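Local structure of putative TetR-family transcriptional regulator (Bordetella parapertussis 12822, 3CCY) at residues 72-77 and 128-133; 76-81 and 135-140; 20-25 and 42-47; 35-40 and 56-61. The protein probably binds operator DNA through an N-terminal helix-turn-helix domain and regulates transcription, most likely as a repressor, in the manner of the TetR family. All coordinates share one frame; numbering follows the deposited sequence. Where two conformers were deposited one is given.

Contact 1. Residues 72-77 and 128-133; sequences SLLERC and IAKQRE
Leu74 of helix 58-81 reaches across to helix 122-145 and sets its forked end against Lys130 and Glu133, which lie nearly one turn apart there. Leu74 CD1 lies 3.9 Å from Lys130 CB, and Leu74 CD2 3.7 Å from Glu133 CB. Both methyls also lie close to the backbone oxygen of Lys130, so the fork bears on main chain as well as on side chains. The leucine runs at about a right angle to each of its partners, end-on against the flanks of their aliphatic parts. Its first side-chain bond points toward helix 122-145, and CG beside the backbone N (chi1 -76°) sets the fork there. Lys130 leaves its helix at a slant, and its side chain meets the leucine through CB and CG. The lysine chain bends at its last torsion (chi4 -87°), and its ammonium forms a salt bridge with Asp71, one turn before Leu74. Glu133 has a long, weak ion pair with Arg78. Tyr137 also packs on Leu74. The arrangement is plain helix-to-helix packing in the all-helical TetR fold, where the helix leaving the DNA-binding region is joined to the C-terminal regulatory domain.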
loop_
_atom_site.group_PDB
_atom_site.type_symbol
_atom_site.label_atom_id
_atom_site.label_comp_id
_atom_site.label_asym_id
_atom_site.label_seq_id
_atom_site.Cartn_x
_atom_site.Cartn_y
_atom_site.Cartn_z
ATOM N N SER A 72 9.658 17.452 6.505
ATOM C CA SER A 72 8.506 18.084 7.169
ATOM C C SER A 72 7.789 17.125 8.126
ATOM O O SER A 72 7.456 17.488 9.267
ATOM C CB SER A 72 7.529 18.599 6.125
ATOM O OG SER A 72 6.856 19.744 6.595
ATOM N N LEU A 73 7.553 15.902 7.657
ATOM C CA LEU A 73 6.878 14.904 8.440
ATOM C C LEU A 73 7.683 14.608 9.729
ATOM O O LEU A 73 7.116 14.518 10.826
ATOM C CB LEU A 73 6.711 13.649 7.585
ATOM C CG LEU A 73 5.648 12.609 7.884
ATOM C CD1 LEU A 73 4.368 13.178 8.503
ATOM C CD2 LEU A 73 5.343 11.829 6.581
ATOM N N LEU A 74 9.002 14.458 9.582
ATOM C CA LEU A 74 9.888 14.215 10.717
ATOM C C LEU A 74 9.858 15.344 11.744
ATOM O O LEU A 74 9.779 15.079 12.930
ATOM C CB LEU A 74 11.339 13.948 10.254
ATOM C CG LEU A 74 11.590 12.543 9.652
ATOM C CD1 LEU A 74 12.974 12.492 9.005
ATOM C CD2 LEU A 74 11.467 11.402 10.688
ATOM N N GLU A 75 9.901 16.593 11.293
ATOM C CA GLU A 75 9.903 17.712 12.225
ATOM C C GLU A 75 8.573 17.767 12.953
ATOM O O GLU A 75 8.557 17.909 14.167
ATOM C CB GLU A 75 10.183 19.051 11.549
ATOM C CG GLU A 75 11.032 20.057 12.384
ATOM C CD GLU A 75 11.375 19.650 13.869
ATOM O OE1 GLU A 75 10.545 19.925 14.787
ATOM O OE2 GLU A 75 12.509 19.112 14.114
ATOM N N ARG A 76 7.468 17.593 12.231
ATOM C CA ARG A 76 6.169 17.693 12.872
ATOM C C ARG A 76 5.916 16.578 13.869
ATOM O O ARG A 76 5.319 16.828 14.914
ATOM C CB ARG A 76 5.071 17.923 11.843
ATOM C CG ARG A 76 5.309 19.297 11.171
ATOM C CD ARG A 76 4.384 19.607 10.046
ATOM N NE ARG A 76 3.022 19.794 10.525
ATOM C CZ ARG A 76 1.949 19.728 9.750
ATOM N NH1 ARG A 76 2.092 19.511 8.452
ATOM N NH2 ARG A 76 0.744 19.855 10.285
ATOM N N CYS A 77 6.409 15.376 13.561
ATOM C CA CYS A 77 6.400 14.235 14.489
ATOM C C CYS A 77 7.130 14.555 15.785
ATOM O O CYS A 77 6.693 14.177 16.874
ATOM C CB CYS A 77 7.104 13.027 13.870
ATOM S SG CYS A 77 6.107 11.997 12.849
ATOM N N ILE A 128 15.521 6.570 2.326
ATOM C CA ILE A 128 15.133 5.354 3.041
ATOM C C ILE A 128 15.516 5.491 4.526
ATOM O O ILE A 128 14.795 5.011 5.403
ATOM C CB ILE A 128 15.789 4.072 2.443
ATOM C CG1 ILE A 128 15.114 3.715 1.110
ATOM C CG2 ILE A 128 15.599 2.865 3.397
ATOM C CD1 ILE A 128 15.901 2.709 0.245
ATOM N N ALA A 129 16.657 6.125 4.795
ATOM C CA ALA A 129 17.073 6.344 6.172
ATOM C C ALA A 129 16.078 7.236 6.933
ATOM O O ALA A 129 15.808 7.006 8.107
ATOM C CB ALA A 129 18.456 6.930 6.229
ATOM N N LYS A 130 15.556 8.265 6.267
ATOM C CA LYS A 130 14.566 9.156 6.874
ATOM C C LYS A 130 13.234 8.466 7.122
ATOM O O LYS A 130 12.584 8.732 8.118
ATOM C CB LYS A 130 14.409 10.424 6.058
ATOM C CG LYS A 130 15.628 11.350 6.220
ATOM C CD LYS A 130 15.566 12.532 5.270
ATOM C CE LYS A 130 16.803 13.429 5.394
ATOM N NZ LYS A 130 16.600 14.443 6.455
ATOM N N GLN A 131 12.839 7.575 6.209
ATOM C CA GLN A 131 11.639 6.774 6.373
ATOM C C GLN A 131 11.788 5.835 7.573
ATOM O O GLN A 131 10.841 5.574 8.282
ATOM C CB GLN A 131 11.367 5.963 5.094
ATOM C CG GLN A 131 10.491 6.695 4.069
ATOM C CD GLN A 131 10.260 5.867 2.804
ATOM O OE1 GLN A 131 11.141 5.133 2.367
ATOM N NE2 GLN A 131 9.075 5.979 2.226
ATOM N N ARG A 132 12.993 5.327 7.788
ATOM C CA ARG A 132 13.259 4.467 8.940
ATOM C C ARG A 132 13.144 5.235 10.275
ATOM O O ARG A 132 12.639 4.698 11.266
ATOM C CB ARG A 132 14.633 3.842 8.802
ATOM C CG ARG A 132 14.652 2.609 7.916
ATOM C CD ARG A 132 16.081 2.172 7.714
ATOM N NE ARG A 132 16.220 1.117 6.715
ATOM C CZ ARG A 132 17.272 0.995 5.904
ATOM N NH1 ARG A 132 18.262 1.891 5.950
ATOM N NH2 ARG A 132 17.325 -0.007 5.030
ATOM N N GLU A 133 13.601 6.489 10.288
ATOM C CA GLU A 133 13.416 7.382 11.436
ATOM C C GLU A 133 11.951 7.535 11.829
ATOM O O GLU A 133 11.609 7.487 13.000
ATOM C CB GLU A 133 14.002 8.775 11.140
ATOM C CG GLU A 133 15.491 8.768 10.955
ATOM C CD GLU A 133 16.067 10.173 10.779
ATOM O OE1 GLU A 133 15.800 11.042 11.629
ATOM O OE2 GLU A 133 16.773 10.412 9.786
#

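Contact 2. Residues 76-81 and 135-140; sequences RCRQVL and IAYVRD
The phenol ring of Tyr137 is approached obliquely from helix 58-81 by three side chains, all on the same side of the ring plane, while the guanidinium of Arg78 takes the phenol oxygen at its edge. Leu81 CD1 lies 3.4 Å from Tyr137 CD1, a tight apolar touch. On that same side, Cys77 CB lies 3.9 Å from Tyr137 CD2, and Arg78 CG lies near the hydroxyl end, 3.8 Å from Tyr137 CZ. The guanidinium does not stack on the phenol: the two planes stand 76° apart. Arg78 NE donates to Tyr137 OH over 2.8 Å with an N-H...O angle of 148°, a moderately bent bond whose acceptor lies close to the guanidinium plane. Arg78 leaves its helix at a slant, but its chain is extended from CG to NE and brings the donor round to the phenol.

These helices belong to the TetR fold, with 58-81 leading from the DNA-binding region and 122-145 lying in the C-terminal domain. Here their axes run nearly parallel, 23° apart, and approach to 11.2 Å, a wide spacing that the tyrosine ring bridges. Arg78 has further partners: a salt bridge from NH2 to Glu75 and a long, weak ion pair from NH1 to Glu133. This leaves NE for the phenol and should limit rotation of the guanidinium. Phe98 of helix 87-115 packs on both Cys77 and Val138. Phe163 and Phe164 of helix 153-168 also touch Val138.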
loop_
_atom_site.group_PDB
_atom_site.type_symbol
_atom_site.label_atom_id
_atom_site.label_comp_id
_atom_site.label_asym_id
_atom_site.label_seq_id
_atom_site.Cartn_x
_atom_site.Cartn_y
_atom_site.Cartn_z
ATOM N N ARG A 76 7.468 17.593 12.231
ATOM C CA ARG A 76 6.169 17.693 12.872
ATOM C C ARG A 76 5.916 16.578 13.869
ATOM O O ARG A 76 5.319 16.828 14.914
ATOM C CB ARG A 76 5.071 17.923 11.843
ATOM C CG ARG A 76 5.309 19.297 11.171
ATOM C CD ARG A 76 4.384 19.607 10.046
ATOM N NE ARG A 76 3.022 19.794 10.525
ATOM C CZ ARG A 76 1.949 19.728 9.750
ATOM N NH1 ARG A 76 2.092 19.511 8.452
ATOM N NH2 ARG A 76 0.744 19.855 10.285
ATOM N N CYS A 77 6.409 15.376 13.561
ATOM C CA CYS A 77 6.400 14.235 14.489
ATOM C C CYS A 77 7.130 14.555 15.785
ATOM O O CYS A 77 6.693 14.177 16.874
ATOM C CB CYS A 77 7.104 13.027 13.870
ATOM S SG CYS A 77 6.107 11.997 12.849
ATOM N N ARG A 78 8.290 15.169 15.657
ATOM C CA ARG A 78 9.068 15.541 16.821
ATOM C C ARG A 78 8.300 16.509 17.713
ATOM O O ARG A 78 8.284 16.326 18.935
ATOM C CB ARG A 78 10.421 16.153 16.420
ATOM C CG ARG A 78 11.390 15.115 15.910
ATOM C CD ARG A 78 12.754 15.743 15.497
ATOM N NE ARG A 78 13.323 14.866 14.462
ATOM C CZ ARG A 78 13.590 15.254 13.214
ATOM N NH1 ARG A 78 14.110 14.373 12.358
ATOM N NH2 ARG A 78 13.378 16.527 12.831
ATOM N N GLN A 79 7.672 17.524 17.121
ATOM C CA GLN A 79 6.872 18.479 17.908
ATOM C C GLN A 79 5.760 17.756 18.667
ATOM O O GLN A 79 5.479 18.087 19.803
ATOM C CB GLN A 79 6.238 19.568 17.048
ATOM C CG GLN A 79 7.157 20.411 16.209
ATOM C CD GLN A 79 6.371 21.191 15.126
ATOM O OE1 GLN A 79 5.430 21.945 15.431
ATOM N NE2 GLN A 79 6.761 21.006 13.855
ATOM N N VAL A 80 5.114 16.787 18.026
ATOM C CA VAL A 80 4.129 15.959 18.696
ATOM C C VAL A 80 4.766 15.167 19.843
ATOM O O VAL A 80 4.241 15.171 20.965
ATOM C CB VAL A 80 3.403 15.021 17.699
ATOM C CG1 VAL A 80 2.562 13.986 18.417
ATOM C CG2 VAL A 80 2.484 15.829 16.771
ATOM N N LEU A 81 5.887 14.505 19.556
ATOM C CA LEU A 81 6.571 13.706 20.554
ATOM C C LEU A 81 6.923 14.563 21.741
ATOM O O LEU A 81 6.591 14.187 22.856
ATOM C CB LEU A 81 7.832 12.997 20.007
ATOM C CG LEU A 81 7.602 11.773 19.133
ATOM C CD1 LEU A 81 8.951 11.150 18.811
ATOM C CD2 LEU A 81 6.686 10.762 19.818
ATOM N N ILE A 135 9.307 5.579 10.904
ATOM C CA ILE A 135 8.877 4.292 11.410
ATOM C C ILE A 135 9.296 4.093 12.890
ATOM O O ILE A 135 8.490 3.630 13.715
ATOM C CB ILE A 135 9.430 3.180 10.503
ATOM C CG1 ILE A 135 8.802 3.314 9.111
ATOM C CG2 ILE A 135 9.208 1.758 11.113
ATOM C CD1 ILE A 135 9.284 2.344 8.111
ATOM N N ALA A 136 10.545 4.447 13.204
ATOM C CA ALA A 136 11.095 4.297 14.560
ATOM C C ALA A 136 10.255 5.102 15.564
ATOM O O ALA A 136 9.932 4.613 16.653
ATOM C CB ALA A 136 12.570 4.721 14.619
ATOM N N TYR A 137 9.866 6.308 15.188
ATOM C CA TYR A 137 9.033 7.120 16.065
ATOM C C TYR A 137 7.737 6.374 16.428
ATOM O O TYR A 137 7.305 6.393 17.573
ATOM C CB TYR A 137 8.685 8.472 15.430
ATOM C CG TYR A 137 9.811 9.483 15.415
ATOM C CD1 TYR A 137 10.734 9.530 16.442
ATOM C CD2 TYR A 137 9.921 10.440 14.383
ATOM C CE1 TYR A 137 11.762 10.463 16.459
ATOM C CE2 TYR A 137 10.969 11.413 14.392
ATOM C CZ TYR A 137 11.877 11.396 15.436
ATOM O OH TYR A 137 12.936 12.283 15.497
ATOM N N VAL A 138 7.109 5.743 15.441
ATOM C CA VAL A 138 5.833 5.069 15.657
ATOM C C VAL A 138 6.054 3.786 16.491
ATOM O O VAL A 138 5.290 3.501 17.417
ATOM C CB VAL A 138 5.168 4.706 14.313
ATOM C CG1 VAL A 138 3.922 3.768 14.552
ATOM C CG2 VAL A 138 4.757 6.028 13.586
ATOM N N ARG A 139 7.085 3.033 16.136
ATOM C CA ARG A 139 7.414 1.796 16.849
ATOM C C ARG A 139 7.632 2.081 18.320
ATOM O O ARG A 139 7.049 1.395 19.178
ATOM C CB ARG A 139 8.663 1.134 16.294
ATOM C CG ARG A 139 8.937 -0.254 16.930
ATOM C CD ARG A 139 10.421 -0.592 16.937
ATOM N NE ARG A 139 11.112 -0.030 18.100
ATOM C CZ ARG A 139 11.784 -0.739 19.000
ATOM N NH1 ARG A 139 11.888 -2.069 18.897
ATOM N NH2 ARG A 139 12.353 -0.117 20.013
ATOM N N ASP A 140 8.472 3.074 18.591
ATOM C CA ASP A 140 8.828 3.446 19.950
ATOM C C ASP A 140 7.583 3.941 20.695
ATOM O O ASP A 140 7.422 3.637 21.870
ATOM C CB ASP A 140 9.933 4.491 19.979
ATOM C CG ASP A 140 11.296 3.949 19.516
ATOM O OD1 ASP A 140 11.420 2.753 19.213
ATOM O OD2 ASP A 140 12.266 4.747 19.473
#

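Contact 3. Residues 20-25 and 42-47; sequences IERAAA and RACECS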
loop_
_atom_site.group_PDB
_atom_site.type_symbol
_atom_site.label_atom_id
_atom_site.label_comp_id
_atom_site.label_asym_id
_atom_site.label_seq_id
_atom_site.Cartn_x
_atom_site.Cartn_y
_atom_site.Cartn_z
ATOM N N ILE A 20 7.439 21.951 -8.702
ATOM C CA ILE A 20 7.293 20.902 -7.698
ATOM C C ILE A 20 5.830 20.485 -7.524
ATOM O O ILE A 20 5.525 19.294 -7.518
ATOM C CB ILE A 20 7.905 21.333 -6.328
ATOM C CG1 ILE A 20 9.429 21.465 -6.426
ATOM C CG2 ILE A 20 7.531 20.349 -5.219
ATOM C CD1 ILE A 20 10.167 20.127 -6.477
ATOM N N GLU A 21 4.943 21.477 -7.395
ATOM C CA GLU A 21 3.503 21.265 -7.213
ATOM C C GLU A 21 2.901 20.522 -8.405
ATOM O O GLU A 21 2.155 19.553 -8.235
ATOM C CB GLU A 21 2.791 22.618 -7.034
ATOM C CG GLU A 21 1.365 22.555 -6.442
ATOM C CD GLU A 21 0.761 23.952 -6.161
ATOM O OE1 GLU A 21 -0.148 24.040 -5.295
ATOM O OE2 GLU A 21 1.190 24.954 -6.796
ATOM N N ARG A 22 3.245 20.979 -9.609
ATOM C CA ARG A 22 2.669 20.439 -10.837
ATOM C C ARG A 22 3.237 19.048 -11.174
ATOM O O ARG A 22 2.498 18.165 -11.625
ATOM C CB ARG A 22 2.835 21.438 -11.998
ATOM C CG ARG A 22 1.537 21.724 -12.746
ATOM C CD ARG A 22 0.794 22.949 -12.199
ATOM N NE ARG A 22 0.965 24.122 -13.067
ATOM C CZ ARG A 22 0.427 25.325 -12.854
ATOM N NH1 ARG A 22 -0.336 25.551 -11.787
ATOM N NH2 ARG A 22 0.658 26.309 -13.710
ATOM N N ALA A 23 4.538 18.861 -10.930
ATOM C CA ALA A 23 5.206 17.560 -11.074
ATOM C C ALA A 23 4.652 16.507 -10.116
ATOM O O ALA A 23 4.413 15.360 -10.515
ATOM C CB ALA A 23 6.693 17.705 -10.849
ATOM N N ALA A 24 4.477 16.897 -8.857
ATOM C CA ALA A 24 3.901 16.005 -7.846
ATOM C C ALA A 24 2.564 15.456 -8.330
ATOM O O ALA A 24 2.326 14.253 -8.264
ATOM C CB ALA A 24 3.746 16.731 -6.524
ATOM N N ALA A 25 1.706 16.332 -8.848
ATOM C CA ALA A 25 0.408 15.893 -9.359
ATOM C C ALA A 25 0.526 14.848 -10.486
ATOM O O ALA A 25 -0.169 13.834 -10.475
ATOM C CB ALA A 25 -0.439 17.083 -9.791
ATOM N N ARG A 42 5.179 22.135 -19.966
ATOM C CA ARG A 42 3.902 22.627 -20.472
ATOM C C ARG A 42 2.746 22.561 -19.459
ATOM O O ARG A 42 1.679 23.125 -19.708
ATOM C CB ARG A 42 3.534 21.911 -21.772
ATOM C CG ARG A 42 4.439 22.266 -22.974
ATOM C CD ARG A 42 4.335 21.217 -24.081
ATOM N NE ARG A 42 4.456 19.849 -23.556
ATOM C CZ ARG A 42 3.429 19.056 -23.238
ATOM N NH1 ARG A 42 2.175 19.471 -23.400
ATOM N NH2 ARG A 42 3.654 17.835 -22.762
ATOM N N ALA A 43 2.951 21.890 -18.321
ATOM C CA ALA A 43 1.958 21.932 -17.246
ATOM C C ALA A 43 2.050 23.253 -16.482
ATOM O O ALA A 43 1.046 23.749 -15.960
ATOM C CB ALA A 43 2.110 20.750 -16.298
ATOM N N CYS A 44 3.256 23.817 -16.424
ATOM C CA CYS A 44 3.469 25.139 -15.846
ATOM C C CYS A 44 3.293 26.182 -16.939
ATOM O O CYS A 44 3.730 27.332 -16.799
ATOM C CB CYS A 44 4.866 25.234 -15.237
ATOM S SG CYS A 44 5.192 23.958 -13.996
ATOM N N GLU A 45 2.636 25.757 -18.022
ATOM C CA GLU A 45 2.474 26.544 -19.240
ATOM C C GLU A 45 3.780 27.277 -19.518
ATOM O O GLU A 45 3.833 28.508 -19.484
ATOM C CB GLU A 45 1.279 27.506 -19.116
ATOM C CG GLU A 45 -0.079 26.792 -19.021
ATOM C CD GLU A 45 -1.127 27.580 -18.244
ATOM O OE1 GLU A 45 -1.611 27.067 -17.206
ATOM O OE2 GLU A 45 -1.463 28.708 -18.666
ATOM N N CYS A 46 4.839 26.496 -19.756
ATOM C CA CYS A 46 6.196 27.039 -19.913
ATOM C C CYS A 46 7.072 26.284 -20.946
ATOM O O CYS A 46 6.703 25.168 -21.448
ATOM C CB CYS A 46 6.900 27.079 -18.543
ATOM S SG CYS A 46 8.195 28.334 -18.454
ATOM N N SER A 47 8.238 26.905 -21.253
ATOM C CA SER A 47 9.209 26.271 -22.141
ATOM C C SER A 47 10.088 25.296 -21.361
ATOM O O SER A 47 10.312 25.483 -20.161
ATOM C CB SER A 47 10.070 27.327 -22.844
ATOM O OG SER A 47 10.765 28.126 -21.903
#
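Arg22 on helix 15-29 donates from NE to the backbone oxygen of Ala43, in the weakly bonded part of helix 37-43, over 2.9 Å. The bond is far from straight, with an N-H...O angle of 132°. The nitrogen stands above the carbonyl plane, and the oxygen in turn is tilted 32° from the guanidinium plane. The arginine bends at chi2 and chi3 and folds over Ala43, with Arg22 CG 3.7 Å from Ala43 CB, an apolar touch beside the polar one. Nearer the helix, Arg22 CB meets Cys44 SG at 4.0 Å. At the far end, Arg22 NH2 comes to 3.7 Å from Cys44 CA, which lies at the guanidinium edge.

Glu45 brings an opposite charge nearby, with Glu45 OE1 4.2 Å from Arg22 NH2. That oxygen is too far from the guanidinium plane to be met by a hydrogen bond, leaving a longer-range attraction between opposite charges. The backbone around the acceptor is itself loosely bonded: Glu45 N reaches Arg42 O only through a weak bond, and Glu45 has positive phi as the chain turns. Arg42 finds its own counter-charge in Asp39 by a salt bridge within its helix.

Residues 42-47 fall in the predicted helix-turn-helix motif, and Arg22 thus ties the first helix of the DNA-binding domain to the turn of that motif. At this surface the tie rests on one bent, out-of-plane hydrogen bond to a main-chain oxygen, to which the nearby carboxylate probably adds some electrostatic attraction.

Contact 4. Residues 35-40 and 56-61; sequences TSIGDI and DSKEAV
With chi1 of -169°, Lys58 points CG away from its backbone N and keeps its chain extended beyond that atom, which carries the ammonium from helix 58-81 across to the chain just before helix 37-43. Ile37 places CG1 beside its own backbone N (chi1 -51°), bringing that branch up to the root of the lysine. Ile37 CG1 then meets Lys58 CB at 3.8 Å, the two side chains passing at a slant. Beyond this apolar touch the lysine runs on toward Thr35, whose backbone oxygen receives a weak and doubtful hydrogen bond from Lys58 NZ, since that oxygen is too close to its neighbour in the model. Tyr32 also accepts a hydrogen bond from the ammonium through its backbone oxygen and offers its ring for a cation-pi interaction.

Both segments begin a helix with a serine cap. Ser36 and Asp39 form a capping box: Asp39 N donates to Ser36 OG over 3.2 Å, and Ser36 N donates to Asp39 OD2 over 2.9 Å in a nearly straight bond (174°). This donor approaches OD2 from out of the carboxylate plane. Ser57 caps the other helix through OG, which accepts from Glu59 N at 3.0 Å. Thr35 OG1 is hydrogen-bonded to the backbone oxygen of Gly31. Ile40 and Val61 both point toward the opposite segment, and they pack on Met26 and Ala23 of helix 15-29, respectively. The arrangement belongs to the three-helix DNA-binding domain of TetR regulators, joining the start of the predicted helix-turn-helix to the start of the long helix that follows it.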
loop_
_atom_site.group_PDB
_atom_site.type_symbol
_atom_site.label_atom_id
_atom_site.label_comp_id
_atom_site.label_asym_id
_atom_site.label_seq_id
_atom_site.Cartn_x
_atom_site.Cartn_y
_atom_site.Cartn_z
ATOM N N THR A 35 5.702 10.344 -16.799
ATOM C CA THR A 35 5.779 11.810 -16.850
ATOM C C THR A 35 7.159 12.270 -17.334
ATOM O O THR A 35 8.176 11.928 -16.737
ATOM C CB THR A 35 5.511 12.426 -15.441
ATOM O OG1 THR A 35 4.289 11.904 -14.906
ATOM C CG2 THR A 35 5.441 13.951 -15.496
ATOM N N SER A 36 7.195 13.048 -18.412
ATOM C CA SER A 36 8.460 13.573 -18.923
ATOM C C SER A 36 8.693 15.018 -18.476
ATOM O O SER A 36 7.789 15.675 -17.964
ATOM C CB SER A 36 8.513 13.464 -20.454
ATOM O OG SER A 36 7.568 14.328 -21.063
ATOM N N ILE A 37 9.918 15.497 -18.673
ATOM C CA ILE A 37 10.293 16.889 -18.417
ATOM C C ILE A 37 9.497 17.846 -19.313
ATOM O O ILE A 37 9.156 18.955 -18.896
ATOM C CB ILE A 37 11.823 17.091 -18.629
ATOM C CG1 ILE A 37 12.610 15.988 -17.815
ATOM C CG2 ILE A 37 12.277 18.560 -18.206
ATOM C CD1 ILE A 37 13.794 15.388 -18.749
ATOM N N GLY A 38 9.209 17.408 -20.539
ATOM C CA GLY A 38 8.370 18.164 -21.467
ATOM C C GLY A 38 6.956 18.336 -20.939
ATOM O O GLY A 38 6.397 19.435 -21.002
ATOM N N ASP A 39 6.386 17.245 -20.425
ATOM C CA ASP A 39 5.070 17.253 -19.765
ATOM C C ASP A 39 4.986 18.310 -18.653
ATOM O O ASP A 39 4.003 19.052 -18.563
ATOM C CB ASP A 39 4.764 15.872 -19.168
ATOM C CG ASP A 39 4.510 14.808 -20.223
ATOM O OD1 ASP A 39 4.061 15.152 -21.335
ATOM O OD2 ASP A 39 4.743 13.614 -19.930
ATOM N N ILE A 40 6.025 18.367 -17.811
ATOM C CA ILE A 40 6.130 19.367 -16.740
ATOM C C ILE A 40 6.251 20.792 -17.307
ATOM O O ILE A 40 5.511 21.693 -16.762
ATOM C CB ILE A 40 7.307 19.030 -15.787
ATOM C CG1 ILE A 40 7.105 17.627 -15.137
ATOM C CG2 ILE A 40 7.469 20.141 -14.672
ATOM C CD1 ILE A 40 8.490 16.980 -14.744
ATOM N N ASP A 56 18.261 20.407 -12.190
ATOM C CA ASP A 56 19.228 19.814 -13.128
ATOM C C ASP A 56 18.685 18.584 -13.854
ATOM O O ASP A 56 19.203 18.187 -14.896
ATOM C CB ASP A 56 20.529 19.438 -12.406
ATOM C CG ASP A 56 21.268 20.645 -11.843
ATOM O OD1 ASP A 56 21.936 20.471 -10.795
ATOM O OD2 ASP A 56 21.189 21.751 -12.437
ATOM N N SER A 57 17.646 17.981 -13.298
ATOM C CA SER A 57 17.131 16.730 -13.821
ATOM C C SER A 57 15.693 16.508 -13.363
ATOM O O SER A 57 15.201 17.186 -12.460
ATOM C CB SER A 57 18.036 15.571 -13.366
ATOM O OG SER A 57 17.468 14.299 -13.655
ATOM N N LYS A 58 15.032 15.559 -14.016
ATOM C CA LYS A 58 13.753 15.028 -13.590
ATOM C C LYS A 58 13.920 14.391 -12.201
ATOM O O LYS A 58 13.042 14.515 -11.340
ATOM C CB LYS A 58 13.291 14.004 -14.629
ATOM C CG LYS A 58 11.864 13.513 -14.522
ATOM C CD LYS A 58 11.633 12.429 -15.577
ATOM C CE LYS A 58 10.540 11.463 -15.142
ATOM N NZ LYS A 58 10.365 10.269 -16.046
ATOM N N GLU A 59 15.065 13.734 -11.985
ATOM C CA GLU A 59 15.395 13.121 -10.687
ATOM C C GLU A 59 15.567 14.164 -9.593
ATOM O O GLU A 59 15.210 13.912 -8.443
ATOM C CB GLU A 59 16.665 12.269 -10.778
ATOM C CG GLU A 59 16.588 11.127 -11.779
ATOM C CD GLU A 59 17.855 10.287 -11.816
ATOM O OE1 GLU A 59 18.951 10.845 -12.075
ATOM O OE2 GLU A 59 17.749 9.057 -11.599
ATOM N N ALA A 60 16.112 15.325 -9.958
ATOM C CA ALA A 60 16.293 16.445 -9.034
ATOM C C ALA A 60 14.945 16.981 -8.540
ATOM O O ALA A 60 14.781 17.265 -7.349
ATOM C CB ALA A 60 17.111 17.561 -9.694
ATOM N N VAL A 61 13.984 17.111 -9.459
ATOM C CA VAL A 61 12.609 17.480 -9.105
ATOM C C VAL A 61 12.036 16.475 -8.110
ATOM O O VAL A 61 11.514 16.867 -7.081
ATOM C CB VAL A 61 11.696 17.601 -10.351
ATOM C CG1 VAL A 61 10.279 17.991 -9.948
ATOM C CG2 VAL A 61 12.265 18.625 -11.333
#

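In the fold
From the N terminus, helix 15-29 opens contact 3, and residues 35-40 open contact 4 before 42-47 close contact 3; residues 56-61 then close contact 4. The two therefore cross along the chain, with centres 9 Å apart, and Ala23 packs on Val61 between them. Together they tie helices 15-29, 37-43 and 58-81 into the DNA-binding domain. Helix 58-81 runs on to contacts 1 and 2, which start from overlapping residues and close over helix 87-115 when helix 122-145 returns alongside. Tyr137 touching Leu74 makes these two continuous. Contacts 2 and 3 lie about 33 Å apart, centre to centre, on opposite sides of the chain's centre.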